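Local coordinates for globin (Bacillus anthracis, PDB 5V3V), which binds heme as a group II truncated hemoglobin and, judging by its family, probably takes up oxygen and other small ligands at the iron, at residues P33-I38 / P84-A89; L21-A26 / K49-L54. The protein carries 1 engineered substitution. All blocks are in the same frame, centred on the assembly; numbering follows the deposited sequence.

Contact 1 of 2, residues P33-I38 / P84-A89; sequences PDLSPI and PKRAEA. With HEM (protoporphyrin IX containing Fe), chain C.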
loop_
_atom_site.group_PDB
_atom_site.type_symbol
_atom_site.label_atom_id
_atom_site.label_comp_id
_atom_site.label_asym_id
_atom_site.label_seq_id
_atom_site.Cartn_x
_atom_site.Cartn_y
_atom_site.Cartn_z
ATOM N N PRO A 33 16.128 6.261 -6.907
ATOM C CA PRO A 33 16.041 4.979 -7.620
ATOM C C PRO A 33 15.522 3.844 -6.744
ATOM O O PRO A 33 14.902 2.907 -7.260
ATOM C CB PRO A 33 17.484 4.744 -8.094
ATOM C CG PRO A 33 18.320 5.458 -7.103
ATOM C CD PRO A 33 17.525 6.665 -6.661
ATOM N N ASP A 34 15.717 3.922 -5.426
ATOM C CA ASP A 34 15.151 2.916 -4.536
ATOM C C ASP A 34 13.647 3.063 -4.367
ATOM O O ASP A 34 13.001 2.127 -3.890
ATOM C CB ASP A 34 15.820 2.987 -3.163
ATOM C CG ASP A 34 17.307 2.704 -3.222
ATOM O OD1 ASP A 34 17.714 1.865 -4.052
ATOM O OD2 ASP A 34 18.065 3.315 -2.444
ATOM N N LEU A 35 13.069 4.205 -4.739
ATOM C CA LEU A 35 11.666 4.461 -4.428
ATOM C C LEU A 35 10.776 4.633 -5.645
ATOM O O LEU A 35 9.651 4.134 -5.645
ATOM C CB LEU A 35 11.529 5.714 -3.553
ATOM C CG LEU A 35 12.141 5.647 -2.168
ATOM C CD1 LEU A 35 11.889 6.960 -1.485
ATOM C CD2 LEU A 35 11.539 4.477 -1.391
ATOM N N SER A 36 11.224 5.352 -6.667
ATOM C CA SER A 36 10.335 5.654 -7.787
ATOM C C SER A 36 9.726 4.424 -8.462
ATOM O O SER A 36 8.537 4.492 -8.825
ATOM C CB SER A 36 11.072 6.516 -8.814
ATOM O OG SER A 36 10.128 7.225 -9.598
ATOM N N PRO A 37 10.440 3.301 -8.665
ATOM C CA PRO A 37 9.793 2.141 -9.315
ATOM C C PRO A 37 8.475 1.710 -8.679
ATOM O O PRO A 37 7.535 1.360 -9.404
ATOM C CB PRO A 37 10.861 1.048 -9.194
ATOM C CG PRO A 37 12.136 1.793 -9.267
ATOM C CD PRO A 37 11.889 3.076 -8.499
ATOM N N ILE A 38 8.364 1.745 -7.346
ATOM C CA ILE A 38 7.143 1.262 -6.707
ATOM C C ILE A 38 6.081 2.342 -6.583
ATOM O O ILE A 38 4.916 2.022 -6.313
ATOM C CB ILE A 38 7.439 0.643 -5.325
ATOM C CG1 ILE A 38 8.083 1.669 -4.392
ATOM C CG2 ILE A 38 8.337 -0.579 -5.484
ATOM C CD1 ILE A 38 9.541 1.389 -4.073
ATOM N N PRO A 84 13.982 -2.683 4.449
ATOM C CA PRO A 84 14.715 -1.733 5.303
ATOM C C PRO A 84 15.406 -0.643 4.502
ATOM O O PRO A 84 15.439 0.518 4.926
ATOM C CB PRO A 84 15.726 -2.632 6.030
ATOM C CG PRO A 84 15.067 -3.937 6.096
ATOM C CD PRO A 84 14.263 -4.080 4.827
ATOM N N LYS A 85 15.969 -0.989 3.347
ATOM C CA LYS A 85 16.628 0.027 2.546
ATOM C C LYS A 85 15.636 1.071 2.068
ATOM O O LYS A 85 15.930 2.267 2.090
ATOM C CB LYS A 85 17.339 -0.608 1.354
ATOM C CG LYS A 85 18.123 0.393 0.527
ATOM C CD LYS A 85 19.591 0.414 0.928
ATOM C CE LYS A 85 20.305 -0.828 0.407
ATOM N NZ LYS A 85 20.003 -1.052 -1.033
ATOM N N ARG A 86 14.456 0.643 1.621
ATOM C CA ARG A 86 13.512 1.613 1.088
ATOM C C ARG A 86 12.951 2.493 2.193
ATOM O O ARG A 86 12.678 3.678 1.961
ATOM C CB ARG A 86 12.409 0.902 0.312
ATOM C CG ARG A 86 12.912 0.358 -1.004
ATOM C CD ARG A 86 11.833 -0.401 -1.761
ATOM N NE ARG A 86 12.148 -0.482 -3.186
ATOM C CZ ARG A 86 11.734 -1.448 -3.999
ATOM N NH1 ARG A 86 10.999 -2.446 -3.527
ATOM N NH2 ARG A 86 12.068 -1.422 -5.285
ATOM N N ALA A 87 12.804 1.947 3.399
ATOM C CA ALA A 87 12.449 2.784 4.536
ATOM C C ALA A 87 13.511 3.852 4.780
ATOM O O ALA A 87 13.183 5.017 5.019
ATOM C CB ALA A 87 12.227 1.924 5.785
ATOM N N GLU A 88 14.791 3.490 4.687
ATOM C CA GLU A 88 15.825 4.508 4.869
ATOM C C GLU A 88 15.795 5.540 3.745
ATOM O O GLU A 88 15.927 6.742 4.003
ATOM C CB GLU A 88 17.205 3.862 4.969
ATOM C CG GLU A 88 17.439 3.120 6.267
ATOM C CD GLU A 88 18.812 2.490 6.308
ATOM O OE1 GLU A 88 19.739 3.046 5.676
ATOM O OE2 GLU A 88 18.965 1.433 6.955
ATOM N N ALA A 89 15.632 5.088 2.497
ATOM C CA ALA A 89 15.445 6.013 1.381
ATOM C C ALA A 89 14.276 6.954 1.634
ATOM O O ALA A 89 14.382 8.163 1.417
ATOM C CB ALA A 89 15.224 5.238 0.083
HETATM C CHA HEM C . 0.861 4.793 -0.028
HETATM C CHB HEM C . 5.558 3.422 -0.389
HETATM C CHC HEM C . 6.222 4.747 4.294
HETATM C CHD HEM C . 1.871 7.031 4.295
HETATM C C1A HEM C . 2.053 4.278 -0.537
HETATM C C2A HEM C . 2.275 3.656 -1.837
HETATM C C3A HEM C . 3.566 3.287 -1.919
HETATM C C4A HEM C . 4.220 3.645 -0.684
HETATM C CMA HEM C . 4.277 2.582 -3.104
HETATM C CAA HEM C . 1.213 3.473 -2.945
HETATM C CBA HEM C . 0.825 4.867 -3.442
HETATM C CGA HEM C . -0.646 4.932 -3.776
HETATM O O1A HEM C . -1.248 3.857 -4.048
HETATM O O2A HEM C . -1.208 6.064 -3.769
HETATM C C1B HEM C . 6.123 3.640 0.855
HETATM C C2B HEM C . 7.447 3.238 1.245
HETATM C C3B HEM C . 7.634 3.579 2.534
HETATM C C4B HEM C . 6.432 4.229 3.021
HETATM C CMB HEM C . 8.445 2.524 0.315
HETATM C CAB HEM C . 8.920 3.329 3.343
HETATM C CBB HEM C . 8.847 3.027 4.647
HETATM C C1C HEM C . 5.181 5.581 4.654
HETATM C C2C HEM C . 5.140 6.478 5.799
HETATM C C3C HEM C . 3.937 7.093 5.772
HETATM C C4C HEM C . 3.174 6.631 4.631
HETATM C CMC HEM C . 6.302 6.641 6.825
HETATM C CAC HEM C . 3.346 8.149 6.726
HETATM C CBC HEM C . 4.074 8.765 7.651
HETATM C C1D HEM C . 1.220 6.597 3.129
HETATM C C2D HEM C . -0.146 6.923 2.718
HETATM C C3D HEM C . -0.411 6.308 1.553
HETATM C C4D HEM C . 0.759 5.558 1.139
HETATM C CMD HEM C . -1.131 7.823 3.493
HETATM C CAD HEM C . -1.742 6.398 0.777
HETATM C CBD HEM C . -2.577 5.163 1.084
HETATM C CGD HEM C . -3.917 5.296 0.401
HETATM O O1D HEM C . -4.107 4.692 -0.682
HETATM O O2D HEM C . -4.798 6.008 0.942
HETATM N NA HEM C . 3.267 4.242 0.129
HETATM N NB HEM C . 5.533 4.234 1.958
HETATM N NC HEM C . 3.978 5.712 3.969
HETATM N ND HEM C . 1.725 5.754 2.132
HETATM FE FE HEM C . 3.644 5.046 1.973
#
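Lys85 meets the loop through its aliphatic part, CG lying 4.2 Å from Asp34 OD2. The ammonium group, carried on a chain bent at three successive torsions, stays near Asp34 without reaching it: NZ and OD1 are 4.8 Å apart, so any attraction is long-range. Arg86 carries most of the contact. Its chain runs extended from CG to the guanidinium, where NE donates to Asp34 O at 2.8 Å, with an N-H...O angle of 148°. The oxygen sits at the edge of the guanidinium, tilted 16° from its plane, while Ile38 CD1 lies over one face, offset toward the NE side, 3.3 Å from NE. Edge and face are thus held by different loop residues, and NH1 forms a salt bridge with Glu81, which would further limit the group's rotation. Leu35 CD2 rests 3.6 Å from the carbonyl O of Arg86. Ala87, whose CB points away from the loop, meets the vinyl group that ends in CBB instead, with its CA 3.6 Å from heme CBB. Ala89 closes the series: its methyl CB packs 3.8 Å from Leu35 CG and also touches Asp34 CB. The whole joins the loop between helices 14-31 and 44-57 to the first turns of helix 84-101, beside the heme edge, where Ile38 and Ala87 belong to the pocket.

Contact 2 of 2, residues L21-A26 / K49-L54; sequences LVDTFA and KQKQFL. Engineered in segment 21-26: Ala26 (natural residue Tyr). With HEM (protoporphyrin IX containing Fe), chain C.
The Phe25 ring and the Gln50 amide meet with their planes 59° apart: Gln50 NE2 lies in the ring plane at its edge, 3.5 Å from Phe25 CE2. That same nitrogen is hydrogen-bonded to the bound cyanide, so it meets both ring edge and ligand. Gln50 OE1 is buried against a methyl, 3.2 Å from Val22 CG1, and has no polar partner in the model. Ala26, engineered from tyrosine, brings CB within 4.3 Å of this oxygen. The Phe53 ring turns to the porphyrin, its CE2 3.4 Å from the heme CAC. Val22 packs its CB on Lys51 CG at 3.5 Å; with CG1 opposite the backbone N (chi1 169°), that methyl faces Gln50 while CG2 packs on Leu54 CD1. The extended Lys51 ends in a salt bridge, NZ to Asp23 OD1 at 2.8 Å, on the syn side but tilted out of the carboxylate plane; Glu19 is a second partner. Lys49 reaches the other way, NZ donating to heme O2A at 2.9 Å and, over a longer bond, to O1D. Segments 21-26 and 49-54, axes at 132°, belong to helices 14-31 and 44-57, the B and E helices that frame the distal site of truncated globins.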
loop_
_atom_site.group_PDB
_atom_site.type_symbol
_atom_site.label_atom_id
_atom_site.label_comp_id
_atom_site.label_asym_id
_atom_site.label_seq_id
_atom_site.Cartn_x
_atom_site.Cartn_y
_atom_site.Cartn_z
ATOM N N LEU A 21 6.225 20.944 2.067
ATOM C CA LEU A 21 7.072 19.816 2.473
ATOM C C LEU A 21 6.781 18.570 1.641
ATOM O O LEU A 21 7.708 17.874 1.197
ATOM C CB LEU A 21 6.881 19.516 3.960
ATOM C CG LEU A 21 7.586 18.266 4.527
ATOM C CD1 LEU A 21 9.116 18.424 4.623
ATOM C CD2 LEU A 21 7.009 17.881 5.884
ATOM N N VAL A 22 5.494 18.294 1.393
ATOM C CA VAL A 22 5.101 17.070 0.703
ATOM C C VAL A 22 5.431 17.166 -0.783
ATOM O O VAL A 22 6.000 16.232 -1.365
ATOM C CB VAL A 22 3.604 16.780 0.931
ATOM C CG1 VAL A 22 3.128 15.665 -0.007
ATOM C CG2 VAL A 22 3.344 16.413 2.404
ATOM N N ASP A 23 5.053 18.288 -1.421
ATOM C CA ASP A 23 5.464 18.543 -2.801
ATOM C C ASP A 23 6.972 18.375 -2.956
ATOM O O ASP A 23 7.437 17.687 -3.869
ATOM C CB ASP A 23 5.027 19.947 -3.248
ATOM C CG ASP A 23 3.518 20.066 -3.469
ATOM O OD1 ASP A 23 2.809 19.039 -3.424
ATOM O OD2 ASP A 23 3.037 21.198 -3.700
ATOM N N THR A 24 7.756 18.962 -2.046
ATOM C CA THR A 24 9.206 18.750 -2.091
ATOM C C THR A 24 9.557 17.272 -1.891
ATOM O O THR A 24 10.353 16.698 -2.646
ATOM C CB THR A 24 9.901 19.616 -1.040
ATOM O OG1 THR A 24 9.557 20.988 -1.256
ATOM C CG2 THR A 24 11.420 19.469 -1.118
ATOM N N PHE A 25 8.968 16.639 -0.879
ATOM C CA PHE A 25 9.254 15.232 -0.600
ATOM C C PHE A 25 8.975 14.352 -1.815
ATOM O O PHE A 25 9.794 13.505 -2.183
ATOM C CB PHE A 25 8.409 14.770 0.584
ATOM C CG PHE A 25 8.448 13.289 0.820
ATOM C CD1 PHE A 25 9.576 12.694 1.382
ATOM C CD2 PHE A 25 7.351 12.498 0.519
ATOM C CE1 PHE A 25 9.609 11.329 1.624
ATOM C CE2 PHE A 25 7.370 11.141 0.756
ATOM C CZ PHE A 25 8.495 10.547 1.307
ATOM N N ALA A 26 7.800 14.523 -2.424
ATOM C CA ALA A 26 7.392 13.704 -3.562
ATOM C C ALA A 26 8.303 13.915 -4.756
ATOM O O ALA A 26 8.485 12.999 -5.569
ATOM C CB ALA A 26 5.942 14.022 -3.942
ATOM N N LYS A 49 -2.849 12.642 -0.822
ATOM C CA LYS A 49 -3.116 11.789 0.333
ATOM C C LYS A 49 -2.067 11.991 1.434
ATOM O O LYS A 49 -2.416 12.085 2.617
ATOM C CB LYS A 49 -3.200 10.318 -0.113
ATOM C CG LYS A 49 -4.443 9.987 -0.946
ATOM C CD LYS A 49 -4.560 8.487 -1.309
ATOM C CE LYS A 49 -3.489 8.019 -2.286
ATOM N NZ LYS A 49 -3.930 6.846 -3.125
ATOM N N GLN A 50 -0.782 12.084 1.067
ATOM C CA GLN A 50 0.267 12.319 2.071
ATOM C C GLN A 50 0.012 13.595 2.865
ATOM O O GLN A 50 0.195 13.623 4.090
ATOM C CB GLN A 50 1.649 12.424 1.416
ATOM C CG GLN A 50 2.173 11.172 0.729
ATOM C CD GLN A 50 3.276 11.494 -0.282
ATOM O OE1 GLN A 50 3.330 12.588 -0.840
ATOM N NE2 GLN A 50 4.155 10.547 -0.512
ATOM N N LYS A 51 -0.344 14.679 2.172
ATOM C CA LYS A 51 -0.657 15.937 2.852
ATOM C C LYS A 51 -1.807 15.750 3.830
ATOM O O LYS A 51 -1.727 16.174 4.989
ATOM C CB LYS A 51 -1.007 17.025 1.838
ATOM C CG LYS A 51 0.134 17.406 0.928
ATOM C CD LYS A 51 -0.319 18.370 -0.136
ATOM C CE LYS A 51 0.757 18.556 -1.186
ATOM N NZ LYS A 51 0.260 19.358 -2.342
ATOM N N GLN A 52 -2.882 15.106 3.377
ATOM C CA GLN A 52 -4.000 14.795 4.258
ATOM C C GLN A 52 -3.561 13.944 5.444
ATOM O O GLN A 52 -3.989 14.183 6.579
ATOM C CB GLN A 52 -5.089 14.063 3.480
ATOM C CG GLN A 52 -5.996 14.937 2.635
ATOM C CD GLN A 52 -6.949 14.087 1.817
ATOM O OE1 GLN A 52 -6.572 13.022 1.322
ATOM N NE2 GLN A 52 -8.195 14.536 1.693
ATOM N N PHE A 53 -2.756 12.907 5.194
ATOM C CA PHE A 53 -2.310 12.055 6.292
ATOM C C PHE A 53 -1.474 12.842 7.290
ATOM O O PHE A 53 -1.737 12.822 8.498
ATOM C CB PHE A 53 -1.490 10.861 5.794
ATOM C CG PHE A 53 -1.035 9.987 6.917
ATOM C CD1 PHE A 53 -1.944 9.155 7.561
ATOM C CD2 PHE A 53 0.264 10.040 7.382
ATOM C CE1 PHE A 53 -1.548 8.368 8.622
ATOM C CE2 PHE A 53 0.663 9.258 8.446
ATOM C CZ PHE A 53 -0.245 8.421 9.065
ATOM N N LEU A 54 -0.430 13.514 6.796
ATOM C CA LEU A 54 0.495 14.198 7.690
ATOM C C LEU A 54 -0.205 15.306 8.457
ATOM O O LEU A 54 0.135 15.568 9.613
ATOM C CB LEU A 54 1.671 14.771 6.902
ATOM C CG LEU A 54 2.703 13.805 6.335
ATOM C CD1 LEU A 54 3.779 14.584 5.556
ATOM C CD2 LEU A 54 3.343 12.957 7.442
HETATM C CHA HEM C . 0.861 4.793 -0.028
HETATM C CHB HEM C . 5.558 3.422 -0.389
HETATM C CHC HEM C . 6.222 4.747 4.294
HETATM C CHD HEM C . 1.871 7.031 4.295
HETATM C C1A HEM C . 2.053 4.278 -0.537
HETATM C C2A HEM C . 2.275 3.656 -1.837
HETATM C C3A HEM C . 3.566 3.287 -1.919
HETATM C C4A HEM C . 4.220 3.645 -0.684
HETATM C CMA HEM C . 4.277 2.582 -3.104
HETATM C CAA HEM C . 1.213 3.473 -2.945
HETATM C CBA HEM C . 0.825 4.867 -3.442
HETATM C CGA HEM C . -0.646 4.932 -3.776
HETATM O O1A HEM C . -1.248 3.857 -4.048
HETATM O O2A HEM C . -1.208 6.064 -3.769
HETATM C C1B HEM C . 6.123 3.640 0.855
HETATM C C2B HEM C . 7.447 3.238 1.245
HETATM C C3B HEM C . 7.634 3.579 2.534
HETATM C C4B HEM C . 6.432 4.229 3.021
HETATM C CMB HEM C . 8.445 2.524 0.315
HETATM C CAB HEM C . 8.920 3.329 3.343
HETATM C CBB HEM C . 8.847 3.027 4.647
HETATM C C1C HEM C . 5.181 5.581 4.654
HETATM C C2C HEM C . 5.140 6.478 5.799
HETATM C C3C HEM C . 3.937 7.093 5.772
HETATM C C4C HEM C . 3.174 6.631 4.631
HETATM C CMC HEM C . 6.302 6.641 6.825
HETATM C CAC HEM C . 3.346 8.149 6.726
HETATM C CBC HEM C . 4.074 8.765 7.651
HETATM C C1D HEM C . 1.220 6.597 3.129
HETATM C C2D HEM C . -0.146 6.923 2.718
HETATM C C3D HEM C . -0.411 6.308 1.553
HETATM C C4D HEM C . 0.759 5.558 1.139
HETATM C CMD HEM C . -1.131 7.823 3.493
HETATM C CAD HEM C . -1.742 6.398 0.777
HETATM C CBD HEM C . -2.577 5.163 1.084
HETATM C CGD HEM C . -3.917 5.296 0.401
HETATM O O1D HEM C . -4.107 4.692 -0.682
HETATM O O2D HEM C . -4.798 6.008 0.942
HETATM N NA HEM C . 3.267 4.242 0.129
HETATM N NB HEM C . 5.533 4.234 1.958
HETATM N NC HEM C . 3.978 5.712 3.969
HETATM N ND HEM C . 1.725 5.754 2.132
HETATM FE FE HEM C . 3.644 5.046 1.973
#

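Overall arrangement
The two contacts show how a small globin builds one heme pocket from segments interleaved along the chain. Their centres lie about 17 Å apart and their nearest atoms about 6 Å, so they do not touch directly; the heme, which both meet, is what they share. The Gln50 side chain of contact 2 is about 3 Å from the cyanide, whereas the Leu35 side chain of contact 1, which lies at the methyl and vinyl edge, is about 8 Å from it. Helix 84-101 gives a further tie: its start supplies one side of contact 1, and the next residue, Trp90, also of the cyanide pocket, meets the ring of Phe25 from contact 2.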